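Local coordinates for protein ORF 37 (Human herpesvirus 8 type M, PDB 3FHD) that degrades DNA as a metal-dependent endonuclease and exonuclease of the PD-(D/E)XK superfamily and helps process branched viral DNA intermediates to promote production of packaged, unit-length genomes, at residues 40-43 with 49-52; 83-88 with 229-234; 91-96 with 142-147; 149-152 with 156-159; 168-173 with 399-404. All coordinates share one frame; numbering follows the deposited sequence.

Contact 1. Residues 40-43 with 49-52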
# COMPACT_ATOMS: atom_id res chain seq x y z
N ASP A 40 -6.15 -29.46 10.10
CA ASP A 40 -7.19 -30.48 10.20
C ASP A 40 -8.58 -29.96 9.81
O ASP A 40 -9.40 -30.71 9.24
CB ASP A 40 -7.23 -31.11 11.59
CG ASP A 40 -5.95 -31.88 11.92
OD1 ASP A 40 -5.21 -32.29 10.98
OD2 ASP A 40 -5.69 -32.07 13.13
N THR A 41 -8.86 -28.72 10.18
CA THR A 41 -10.08 -27.98 9.81
C THR A 41 -10.19 -27.90 8.28
O THR A 41 -11.24 -28.20 7.71
CB THR A 41 -10.02 -26.54 10.43
OG1 THR A 41 -9.94 -26.65 11.86
CG2 THR A 41 -11.24 -25.68 10.05
N LEU A 42 -9.10 -27.51 7.61
CA LEU A 42 -9.08 -27.36 6.17
C LEU A 42 -9.07 -28.67 5.38
O LEU A 42 -9.40 -28.67 4.19
CB LEU A 42 -7.86 -26.53 5.76
CG LEU A 42 -7.85 -25.10 6.30
CD1 LEU A 42 -6.54 -24.45 5.91
CD2 LEU A 42 -9.04 -24.30 5.74
N ASP A 43 -8.69 -29.76 6.05
CA ASP A 43 -8.56 -31.08 5.44
C ASP A 43 -9.95 -31.65 5.15
O ASP A 43 -10.77 -31.78 6.06
CB ASP A 43 -7.76 -32.01 6.40
CG ASP A 43 -7.41 -33.37 5.79
OD1 ASP A 43 -7.62 -33.59 4.58
OD2 ASP A 43 -6.92 -34.24 6.56
N ASP A 49 -14.11 -23.77 -0.32
CA ASP A 49 -14.52 -23.79 1.09
C ASP A 49 -13.40 -23.41 2.07
O ASP A 49 -13.65 -22.81 3.13
CB ASP A 49 -15.13 -25.15 1.44
CG ASP A 49 -16.49 -25.37 0.78
OD1 ASP A 49 -17.12 -24.36 0.37
OD2 ASP A 49 -16.94 -26.54 0.68
N GLN A 50 -12.16 -23.74 1.70
CA GLN A 50 -10.99 -23.40 2.51
C GLN A 50 -10.80 -21.89 2.55
O GLN A 50 -10.42 -21.34 3.60
CB GLN A 50 -9.76 -24.10 1.94
CG GLN A 50 -9.81 -25.61 2.02
CD GLN A 50 -8.46 -26.25 1.74
OE1 GLN A 50 -7.41 -25.64 1.96
NE2 GLN A 50 -8.49 -27.47 1.26
N GLN A 51 -11.07 -21.23 1.42
CA GLN A 51 -11.01 -19.77 1.29
C GLN A 51 -12.01 -19.13 2.25
O GLN A 51 -11.66 -18.17 2.94
CB GLN A 51 -11.31 -19.35 -0.15
CG GLN A 51 -10.69 -18.02 -0.57
CD GLN A 51 -10.77 -17.82 -2.08
OE1 GLN A 51 -11.82 -17.42 -2.62
NE2 GLN A 51 -9.67 -18.12 -2.78
N ALA A 52 -13.22 -19.67 2.30
CA ALA A 52 -14.25 -19.28 3.27
C ALA A 52 -13.84 -19.45 4.76
O ALA A 52 -14.10 -18.58 5.61
CB ALA A 52 -15.54 -20.01 3.00

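Contact 2. Residues 83-88 with 229-234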
# COMPACT_ATOMS: atom_id res chain seq x y z
N ALA A 83 -4.32 -2.33 21.97
CA ALA A 83 -4.22 -3.56 22.76
C ALA A 83 -5.10 -4.70 22.23
O ALA A 83 -4.68 -5.85 22.18
CB ALA A 83 -4.49 -3.30 24.29
N LEU A 84 -6.34 -4.38 21.85
CA LEU A 84 -7.24 -5.44 21.38
C LEU A 84 -6.80 -5.99 19.99
O LEU A 84 -6.96 -7.18 19.69
CB LEU A 84 -8.69 -4.91 21.37
CG LEU A 84 -9.81 -5.86 20.99
CD1 LEU A 84 -9.75 -7.18 21.79
CD2 LEU A 84 -11.18 -5.16 21.14
N ARG A 85 -6.22 -5.13 19.16
CA ARG A 85 -5.62 -5.54 17.87
C ARG A 85 -4.42 -6.49 18.09
O ARG A 85 -4.28 -7.48 17.35
CB ARG A 85 -5.19 -4.29 17.08
CG ARG A 85 -4.69 -4.59 15.66
CD ARG A 85 -5.77 -5.17 14.78
NE ARG A 85 -5.20 -5.71 13.53
CZ ARG A 85 -5.90 -6.07 12.46
NH1 ARG A 85 -7.20 -5.88 12.43
NH2 ARG A 85 -5.26 -6.57 11.40
N MET A 86 -3.58 -6.19 19.10
CA MET A 86 -2.45 -7.06 19.50
C MET A 86 -2.98 -8.42 19.96
O MET A 86 -2.46 -9.45 19.53
CB MET A 86 -1.60 -6.41 20.62
CG MET A 86 -0.69 -5.29 20.13
SD MET A 86 0.46 -5.72 18.80
CE MET A 86 0.18 -4.32 17.81
N ALA A 87 -4.04 -8.42 20.78
CA ALA A 87 -4.72 -9.67 21.24
C ALA A 87 -5.19 -10.51 20.04
O ALA A 87 -4.95 -11.73 19.98
CB ALA A 87 -5.91 -9.32 22.13
N TYR A 88 -5.89 -9.86 19.11
CA TYR A 88 -6.30 -10.51 17.84
C TYR A 88 -5.12 -11.11 17.08
O TYR A 88 -5.20 -12.27 16.64
CB TYR A 88 -7.03 -9.51 16.92
CG TYR A 88 -7.18 -10.02 15.49
CD1 TYR A 88 -8.01 -11.10 15.20
CD2 TYR A 88 -6.44 -9.44 14.44
CE1 TYR A 88 -8.13 -11.61 13.88
CE2 TYR A 88 -6.54 -9.94 13.12
CZ TYR A 88 -7.41 -11.01 12.86
OH TYR A 88 -7.50 -11.49 11.57
N PHE A 229 2.21 -6.92 5.05
CA PHE A 229 1.29 -5.93 5.54
C PHE A 229 1.81 -5.34 6.88
O PHE A 229 2.04 -6.07 7.83
CB PHE A 229 -0.08 -6.56 5.79
CG PHE A 229 -1.16 -5.53 5.99
CD1 PHE A 229 -1.43 -4.57 5.00
CD2 PHE A 229 -1.87 -5.50 7.17
CE1 PHE A 229 -2.46 -3.59 5.20
CE2 PHE A 229 -2.87 -4.56 7.38
CZ PHE A 229 -3.15 -3.60 6.40
N MET A 230 2.00 -4.03 6.90
CA MET A 230 2.55 -3.33 8.05
C MET A 230 1.43 -2.62 8.79
O MET A 230 1.01 -1.54 8.37
CB MET A 230 3.55 -2.28 7.57
CG MET A 230 4.81 -2.97 7.05
SD MET A 230 6.02 -1.99 6.15
CE MET A 230 5.05 -0.76 5.36
N GLN A 231 0.99 -3.22 9.91
CA GLN A 231 -0.01 -2.60 10.77
C GLN A 231 0.69 -1.44 11.55
O GLN A 231 1.91 -1.51 11.81
CB GLN A 231 -0.54 -3.65 11.76
CG GLN A 231 -1.14 -4.89 11.09
CD GLN A 231 -1.35 -6.05 12.08
OE1 GLN A 231 -2.46 -6.23 12.62
NE2 GLN A 231 -0.29 -6.83 12.32
N SER A 232 -0.05 -0.39 11.91
CA SER A 232 0.44 0.61 12.85
C SER A 232 0.59 0.05 14.28
O SER A 232 -0.40 -0.31 14.91
CB SER A 232 -0.47 1.86 12.90
OG SER A 232 -0.16 2.64 14.08
N PRO A 233 1.83 0.01 14.83
CA PRO A 233 1.95 -0.49 16.22
C PRO A 233 1.42 0.49 17.26
O PRO A 233 1.18 0.10 18.40
CB PRO A 233 3.47 -0.70 16.38
CG PRO A 233 4.09 0.27 15.37
CD PRO A 233 3.13 0.31 14.21
N GLN A 234 1.25 1.76 16.89
CA GLN A 234 0.85 2.76 17.86
C GLN A 234 -0.67 2.83 18.03
O GLN A 234 -1.13 3.13 19.11
CB GLN A 234 1.42 4.12 17.52
CG GLN A 234 2.96 4.21 17.62
CD GLN A 234 3.46 3.99 19.05
OE1 GLN A 234 3.21 2.94 19.66
NE2 GLN A 234 4.15 4.97 19.58

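Contact 3. Residues 91-96 with 142-147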
# COMPACT_ATOMS: atom_id res chain seq x y z
N PHE A 91 -4.13 -14.49 18.65
CA PHE A 91 -5.07 -15.58 18.30
C PHE A 91 -4.99 -15.97 16.83
O PHE A 91 -5.06 -17.18 16.49
CB PHE A 91 -6.51 -15.19 18.66
CG PHE A 91 -6.78 -15.20 20.16
CD1 PHE A 91 -6.88 -16.40 20.84
CD2 PHE A 91 -6.86 -14.01 20.87
CE1 PHE A 91 -7.10 -16.43 22.25
CE2 PHE A 91 -7.08 -14.01 22.25
CZ PHE A 91 -7.20 -15.24 22.95
N LEU A 92 -4.90 -14.97 15.96
CA LEU A 92 -4.77 -15.20 14.52
C LEU A 92 -3.53 -16.07 14.22
O LEU A 92 -3.62 -17.11 13.59
CB LEU A 92 -4.63 -13.86 13.76
CG LEU A 92 -4.38 -14.06 12.25
CD1 LEU A 92 -5.45 -14.99 11.59
CD2 LEU A 92 -4.33 -12.72 11.59
N PHE A 93 -2.36 -15.60 14.63
CA PHE A 93 -1.13 -16.32 14.38
C PHE A 93 -0.96 -17.63 15.17
O PHE A 93 -0.33 -18.55 14.66
CB PHE A 93 0.09 -15.41 14.45
CG PHE A 93 0.27 -14.58 13.19
CD1 PHE A 93 1.10 -15.03 12.16
CD2 PHE A 93 -0.45 -13.39 13.02
CE1 PHE A 93 1.26 -14.28 10.99
CE2 PHE A 93 -0.31 -12.62 11.84
CZ PHE A 93 0.54 -13.08 10.81
N SER A 94 -1.57 -17.74 16.34
CA SER A 94 -1.60 -19.05 16.99
C SER A 94 -2.34 -20.06 16.09
O SER A 94 -1.93 -21.22 15.97
CB SER A 94 -2.25 -19.01 18.38
OG SER A 94 -2.09 -20.27 19.01
N LYS A 95 -3.40 -19.60 15.42
CA LYS A 95 -4.22 -20.49 14.58
C LYS A 95 -3.56 -20.79 13.21
O LYS A 95 -3.57 -21.94 12.74
CB LYS A 95 -5.65 -19.91 14.41
CG LYS A 95 -6.63 -20.71 13.52
CD LYS A 95 -6.86 -22.13 14.04
CE LYS A 95 -7.49 -22.11 15.43
NZ LYS A 95 -7.95 -23.47 15.85
N VAL A 96 -2.97 -19.77 12.58
CA VAL A 96 -2.50 -19.88 11.18
C VAL A 96 -1.00 -20.02 10.95
O VAL A 96 -0.59 -20.35 9.82
CB VAL A 96 -2.99 -18.69 10.27
CG1 VAL A 96 -4.47 -18.47 10.41
CG2 VAL A 96 -2.19 -17.41 10.54
N CYS A 142 6.42 -5.97 12.78
CA CYS A 142 7.51 -6.34 11.89
C CYS A 142 7.50 -7.84 11.57
O CYS A 142 7.80 -8.23 10.43
CB CYS A 142 8.86 -5.96 12.49
SG CYS A 142 9.17 -4.18 12.42
N LEU A 143 7.20 -8.66 12.57
CA LEU A 143 7.15 -10.12 12.34
C LEU A 143 5.98 -10.51 11.45
O LEU A 143 6.12 -11.37 10.58
CB LEU A 143 7.09 -10.86 13.69
CG LEU A 143 8.38 -10.98 14.52
CD1 LEU A 143 7.96 -11.70 15.80
CD2 LEU A 143 9.57 -11.71 13.83
N VAL A 144 4.85 -9.84 11.65
CA VAL A 144 3.64 -10.00 10.81
C VAL A 144 3.89 -9.60 9.33
O VAL A 144 3.46 -10.31 8.40
CB VAL A 144 2.41 -9.29 11.42
CG1 VAL A 144 1.24 -9.26 10.41
CG2 VAL A 144 2.00 -10.01 12.76
N GLU A 145 4.56 -8.46 9.14
CA GLU A 145 5.01 -8.03 7.82
C GLU A 145 5.83 -9.10 7.12
O GLU A 145 5.54 -9.44 5.96
CB GLU A 145 5.81 -6.68 7.89
CG GLU A 145 6.20 -6.14 6.50
CD GLU A 145 7.51 -6.74 5.92
OE1 GLU A 145 8.44 -7.07 6.69
OE2 GLU A 145 7.61 -6.89 4.68
N ARG A 146 6.85 -9.63 7.80
CA ARG A 146 7.71 -10.68 7.24
C ARG A 146 6.90 -11.95 6.91
O ARG A 146 7.11 -12.55 5.85
CB ARG A 146 8.90 -10.97 8.17
CG ARG A 146 10.01 -9.88 8.14
CD ARG A 146 10.80 -9.85 6.81
NE ARG A 146 10.11 -9.06 5.79
CZ ARG A 146 10.38 -9.04 4.49
NH1 ARG A 146 9.65 -8.28 3.68
NH2 ARG A 146 11.38 -9.75 3.97
N ALA A 147 5.96 -12.32 7.77
CA ALA A 147 5.10 -13.49 7.58
C ALA A 147 4.13 -13.38 6.38
O ALA A 147 3.53 -14.38 5.95
CB ALA A 147 4.31 -13.75 8.84

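Contact 4. Residues 149-152 with 156-159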
# COMPACT_ATOMS: atom_id res chain seq x y z
N SER A 149 4.85 -11.30 3.39
CA SER A 149 5.52 -10.67 2.23
C SER A 149 5.09 -11.08 0.79
O SER A 149 5.40 -10.39 -0.16
CB SER A 149 7.06 -10.73 2.39
OG SER A 149 7.48 -12.06 2.53
N SER A 150 4.35 -12.17 0.64
CA SER A 150 3.83 -12.53 -0.68
C SER A 150 2.44 -11.93 -0.96
O SER A 150 1.80 -12.26 -1.97
CB SER A 150 3.83 -14.04 -0.86
OG SER A 150 2.93 -14.62 0.08
N GLN A 151 1.99 -11.06 -0.05
CA GLN A 151 0.80 -10.25 -0.23
C GLN A 151 -0.40 -11.14 -0.64
O GLN A 151 -0.71 -12.09 0.09
CB GLN A 151 1.04 -9.06 -1.18
CG GLN A 151 2.17 -8.09 -0.75
CD GLN A 151 2.05 -6.68 -1.40
OE1 GLN A 151 1.12 -6.44 -2.18
NE2 GLN A 151 2.98 -5.77 -1.06
N SER A 152 -1.06 -10.87 -1.77
CA SER A 152 -2.33 -11.55 -2.07
C SER A 152 -2.18 -13.06 -2.35
O SER A 152 -3.19 -13.76 -2.42
CB SER A 152 -3.14 -10.85 -3.15
OG SER A 152 -2.54 -11.02 -4.43
N VAL A 156 -3.78 -15.79 4.32
CA VAL A 156 -4.35 -14.98 5.41
C VAL A 156 -4.46 -13.49 5.07
O VAL A 156 -4.98 -12.75 5.88
CB VAL A 156 -3.63 -15.17 6.80
CG1 VAL A 156 -3.40 -16.67 7.09
CG2 VAL A 156 -2.33 -14.34 6.90
N TRP A 157 -3.99 -13.08 3.88
CA TRP A 157 -4.01 -11.66 3.41
C TRP A 157 -5.33 -10.94 3.67
O TRP A 157 -5.34 -9.90 4.34
CB TRP A 157 -3.66 -11.59 1.90
CG TRP A 157 -3.28 -10.22 1.42
CD1 TRP A 157 -3.94 -9.47 0.49
CD2 TRP A 157 -2.12 -9.46 1.82
NE1 TRP A 157 -3.27 -8.27 0.31
CE2 TRP A 157 -2.16 -8.24 1.10
CE3 TRP A 157 -1.06 -9.69 2.71
CZ2 TRP A 157 -1.15 -7.25 1.25
CZ3 TRP A 157 -0.06 -8.69 2.86
CH2 TRP A 157 -0.14 -7.48 2.14
N ASP A 158 -6.42 -11.49 3.13
CA ASP A 158 -7.75 -10.84 3.20
C ASP A 158 -8.22 -10.76 4.65
O ASP A 158 -8.67 -9.72 5.08
CB ASP A 158 -8.78 -11.56 2.34
CG ASP A 158 -8.54 -11.36 0.83
OD1 ASP A 158 -7.90 -10.36 0.44
OD2 ASP A 158 -9.02 -12.21 0.04
N ALA A 159 -8.08 -11.86 5.39
CA ALA A 159 -8.50 -11.90 6.79
C ALA A 159 -7.79 -10.89 7.69
O ALA A 159 -8.43 -10.20 8.51
CB ALA A 159 -8.33 -13.34 7.36

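Contact 5. Residues 168-173 with 399-404. With SO4 (sulfate ion), chain B.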
# COMPACT_ATOMS: atom_id res chain seq x y z
N SER A 168 -5.06 1.77 0.30
CA SER A 168 -6.02 1.73 -0.80
C SER A 168 -7.43 2.22 -0.40
O SER A 168 -8.25 2.50 -1.26
CB SER A 168 -6.13 0.27 -1.32
OG SER A 168 -6.64 -0.56 -0.30
N LYS A 169 -7.71 2.28 0.91
CA LYS A 169 -9.00 2.76 1.45
C LYS A 169 -8.87 4.13 2.13
O LYS A 169 -9.86 4.68 2.60
CB LYS A 169 -9.54 1.79 2.50
CG LYS A 169 -10.03 0.44 1.91
CD LYS A 169 -10.54 -0.43 3.01
CE LYS A 169 -10.53 -1.86 2.57
NZ LYS A 169 -11.53 -2.62 3.37
N PHE A 170 -7.68 4.69 2.17
CA PHE A 170 -7.50 5.93 2.96
C PHE A 170 -8.29 7.16 2.44
O PHE A 170 -8.91 7.90 3.21
CB PHE A 170 -6.00 6.23 3.20
CG PHE A 170 -5.78 7.36 4.18
CD1 PHE A 170 -6.05 7.18 5.53
CD2 PHE A 170 -5.33 8.59 3.74
CE1 PHE A 170 -5.87 8.25 6.45
CE2 PHE A 170 -5.13 9.67 4.64
CZ PHE A 170 -5.41 9.50 6.00
N HIS A 171 -8.26 7.40 1.13
CA HIS A 171 -9.07 8.45 0.54
C HIS A 171 -10.57 8.27 0.88
O HIS A 171 -11.22 9.24 1.31
CB HIS A 171 -8.85 8.54 -0.98
CG HIS A 171 -9.69 9.60 -1.64
ND1 HIS A 171 -10.82 9.31 -2.36
CD2 HIS A 171 -9.56 10.95 -1.66
CE1 HIS A 171 -11.37 10.43 -2.80
NE2 HIS A 171 -10.62 11.44 -2.39
N TRP A 172 -11.09 7.05 0.72
CA TRP A 172 -12.50 6.71 1.02
C TRP A 172 -12.82 7.05 2.51
O TRP A 172 -13.85 7.69 2.81
CB TRP A 172 -12.80 5.25 0.66
CG TRP A 172 -14.04 4.72 1.27
CD1 TRP A 172 -15.33 4.84 0.80
CD2 TRP A 172 -14.13 4.02 2.51
NE1 TRP A 172 -16.22 4.27 1.69
CE2 TRP A 172 -15.50 3.75 2.74
CE3 TRP A 172 -13.17 3.61 3.47
CZ2 TRP A 172 -15.93 3.06 3.87
CZ3 TRP A 172 -13.60 2.90 4.58
CH2 TRP A 172 -14.99 2.67 4.78
N ALA A 173 -11.90 6.67 3.42
CA ALA A 173 -12.12 6.85 4.88
C ALA A 173 -12.14 8.34 5.27
O ALA A 173 -12.76 8.73 6.26
CB ALA A 173 -11.06 6.07 5.71
N VAL A 399 -0.41 7.29 -0.83
CA VAL A 399 1.01 7.44 -0.52
C VAL A 399 1.16 8.20 0.81
O VAL A 399 2.13 7.99 1.54
CB VAL A 399 1.78 8.13 -1.69
CG1 VAL A 399 3.28 8.22 -1.37
CG2 VAL A 399 1.58 7.36 -3.00
N LEU A 400 0.22 9.11 1.08
CA LEU A 400 0.20 9.87 2.34
C LEU A 400 0.17 8.87 3.50
O LEU A 400 0.98 8.99 4.43
CB LEU A 400 -1.03 10.81 2.41
CG LEU A 400 -0.99 11.83 3.56
CD1 LEU A 400 -1.76 13.12 3.20
CD2 LEU A 400 -1.47 11.25 4.87
N LEU A 401 -0.77 7.93 3.47
CA LEU A 401 -0.78 6.91 4.55
C LEU A 401 0.48 6.02 4.61
O LEU A 401 0.95 5.69 5.70
CB LEU A 401 -2.05 6.05 4.54
CG LEU A 401 -2.24 5.13 5.76
CD1 LEU A 401 -2.41 5.96 7.10
CD2 LEU A 401 -3.46 4.16 5.56
N GLN A 402 1.00 5.60 3.45
CA GLN A 402 2.23 4.83 3.42
C GLN A 402 3.37 5.65 4.03
O GLN A 402 4.19 5.08 4.77
CB GLN A 402 2.63 4.39 1.99
CG GLN A 402 1.59 3.55 1.30
CD GLN A 402 1.94 3.21 -0.14
OE1 GLN A 402 3.03 3.52 -0.62
NE2 GLN A 402 1.01 2.58 -0.82
N SER A 403 3.44 6.95 3.77
CA SER A 403 4.46 7.76 4.42
C SER A 403 4.34 7.77 5.96
O SER A 403 5.34 7.70 6.67
CB SER A 403 4.53 9.24 3.88
OG SER A 403 3.42 10.03 4.32
N SER A 404 3.11 7.86 6.47
CA SER A 404 2.86 7.91 7.92
C SER A 404 3.29 6.59 8.60
O SER A 404 3.92 6.63 9.68
CB SER A 404 1.36 8.14 8.17
OG SER A 404 1.03 9.45 7.72
S SO4 B . -2.61 -1.30 0.72
O1 SO4 B . -4.04 -1.15 0.93
O2 SO4 B . -2.27 -0.86 -0.63
O3 SO4 B . -1.97 -0.45 1.71
O4 SO4 B . -2.22 -2.66 1.01

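Contact 1. Residues 40-43 with 49-52
Two short consecutive helices near the amino-terminal end of the modelled chain meet where Leu-42, of the short helix 38-42, packs on Gln-50 of helix 47-55. CD2 of Leu-42 rests 3.9 Å from CB of Gln-50 and equally near its CA, so a single methyl branch covers the root of the glutamine. Further out, the glutamine runs past the carbonyl of its partner: its CG lies 3.8 Å from Leu-42 O and its CD 3.6 Å from the same oxygen, while OE1 approaches Leu-42 CB at 3.9 Å. Such a hairpin of two short helices joined by a tight connection brings residues eight positions apart into contact, their side chains crossing at a slant, with CA atoms of Leu-42 and Gln-50 separated by 5.7 Å. Gln-50 carries its CG beside the backbone N (chi1 -65°) and then runs extended, which takes the amide back over the connection. There NE2 is hydrogen-bonded to Leu-45 O; although NE2 also comes within 3.3 Å of Leu-42 O, the angle is too poor for a bond. Val-53, a turn further along helix 47-55, touches the side chains of both Leu-42 and Thr-41.

Contact 2. Residues 83-88 with 229-234
Arg-85, on the first turns of helix 83-100, grips the amide oxygen of Gln-231 side-on with two nitrogens, and this small polar clasp is the tight part of the contact. NE donates to OE1 of Gln-231 at 2.9 Å with an N-H...O angle of 155°, and NH2 of Arg-85 donates to the same OE1 at 3.1 Å. The oxygen lies almost in the guanidinium plane, whereas the amide plane is turned 73° from it. NE meets OE1 nearly in line with the carbonyl, and NH2 comes from above the carbonyl plane. A bend at chi2 (64°) turns the arginine out of its extended course and presents this flank. Tyr-88, one turn later, lays CD2 3.9 Å over the centre of the guanidinium group and so backs one of its faces. Both polar groups are buried, and both have further partners: NH2 of Arg-85 also reaches Leu-160 O, NH1 reaches Asp-162 O, and NE2 of Gln-231 donates to Asn-89 OD1. Away from the clasp the packing is looser. Met-86 approaches 229-234 no closer than 4.5 Å, the ring of Pro-233 stays 5.1 Å from 83-88, and the CB of Gln-234, which is partly exposed, points away from the helix. Strand 230-231 forms an outer edge of a three-stranded sheet, pairing with strand 238-240; helix 134-147 touches Gln-231 through Val-144, and helix 394-412 packs on Met-230, Ser-232 and Pro-233.

Contact 3. Residues 91-96 with 142-147
Phe-93 reaches from helix 83-100 to Val-144 and Ala-147 on helix 134-147, illustrating how one aromatic side chain can span two helices whose nearest CA atoms, those of Phe-93 and Val-144, are 8.7 Å apart. Its CB points toward the opposite helix but, like CG, stays short of it, and contact begins at the ring. With CG beside the backbone N (chi1 -78°), the ring is carried into the gap as a single wedge. On one flank CD2 only grazes CG2 of Val-144, at 4.2 Å. The next atom, CE2, makes the closest approach, 3.6 Å from that same CG2, with the other methyl, CG1, at 4.0 Å. At the tip, CZ is 3.9 Å from CG1, so both branches of the valine are engaged. On the other flank CE1 finds CB of Ala-147 at 3.8 Å, one helical turn beyond Val-144. The methyls meet the ring obliquely. Val-105 of helix 104-113 touches Phe-93 and Val-144 alike, making this a three-helix junction, and Ile-100 adds a further contact to the phenylalanine. The polar residues of helix 134-147 lie on another side: Glu-145 turns away from Phe-93 and is held by Arg-146 in a bidentate salt bridge, NH1 to OE2 at 2.7 Å. Between the two segments there is no hydrogen bond, so their association rests on the shape of apolar side chains and on the burial of Phe-93 and Val-144.

Contact 4. Residues 149-152 with 156-159
The indole of Trp-157 carries the backbone of Gln-151 and Ser-152 on one face. Gln-151 CA stands 3.4 Å from the centroid of the six-membered ring, only 8° off the ring normal, and Ser-152 CA lies 4.0 Å from the centroid of the five-membered ring; both are CH-pi contacts. The peptide between them follows the same surface, with Gln-151 C 3.4 Å from CD2 of Trp-157. The glutamine side chain then continues alongside the ring, pointing the same way: Gln-151 CB meets Trp-157 CZ2 at 3.7 Å, Gln-151 CG meets Trp-157 CH2 at 3.7 Å, and the amide plane lies just 7° from that of the indole. A first torsion that puts CG of Trp-157 anti to the backbone N (chi1 -164°) swings the indole back from the start of its helix across the preceding loop. Gln-151 adopts a positive phi, an unusual backbone shape for a residue other than glycine, in presenting its CA to the ring. Its NE2 is hydrogen-bonded to Tyr-227 O, which fixes the far end of the amide. The magnesium site is near: the side chains of Gln-151 and the metal ligand Asp-243 are about 5 Å apart at their nearest atoms. The contact closes the turn between helix 134-147 and helix 157-161; Ser-241, in the loop after strand 238-240, touches both Gln-151 and Trp-157, and Val-156 rests on Val-96 and Ile-100 of helix 83-100.

Contact 5. Residues 168-173 with 399-404
Phe-170 and Leu-401 each place CG opposite the backbone N about the first side-chain bond (chi1 -171° and -170°), and these matching torsions bring ring and isobutyl group together between helix 170-175 and helix 394-412. CB of Leu-401 sits over one face of the Phe-170 ring, offset toward the rim, in a CH-pi contact 4.3 Å from the centroid. The leucine then spreads along the phenylalanine: CD2 lies 4.0 Å from Phe-170 CB, and CD1 lies 4.1 Å from Phe-170 CD1. Leu-400 arrives obliquely at another part of the ring, where CD2 of Leu-400 lies 4.0 Å from CE2 of Phe-170. Both leucines, at successive positions of one helix, come from the same side of the ring plane. All three residues are buried, and no hydrogen bond joins the segments. Polar chemistry lies at the margins. Ser-168, just ahead of helix 170-175, binds O1 of a sulfate through its hydroxyl, with OG to O1 at 2.9 Å, and through its backbone N, 3.2 Å from O1. Arg-161, Ser-167 and Ser-241 also bond to this ion, which probably came from the crystallisation liquor. Next to Leu-401, Gln-402 sends NE2 to OE1 of Glu-266, a magnesium ligand, and so acts in its second shell. Strand 238-240 packs against the contact through Phe-238, which touches Phe-170 and Leu-401, while helix 468-489 supplies Ala-478 beside Phe-170 and Leu-474 beside Leu-400.

How the contacts relate
Contacts 2, 3 and 5 are buried, whereas contacts 1 and 4 are only partly so, and contact 1 is the most peripheral, about 28 Å from the chain centre to its own. Burial does not dictate chemistry: contacts 3 and 5 are apolar, yet contact 2 buries an arginine gripping a neutral amide. Contacts 1 and 4 close short connections and set glutamines against an aliphatic and an aromatic neighbour respectively. Helix 83-100 serves both contacts 2 and 3, which touch where Gln-231 NE2 lies 3.4 Å from Val-144 CG1; Val-96 and Val-156 join contact 3 to contact 4. Contacts 4 and 5 lie nearer the magnesium site and sulfate, without touching each other.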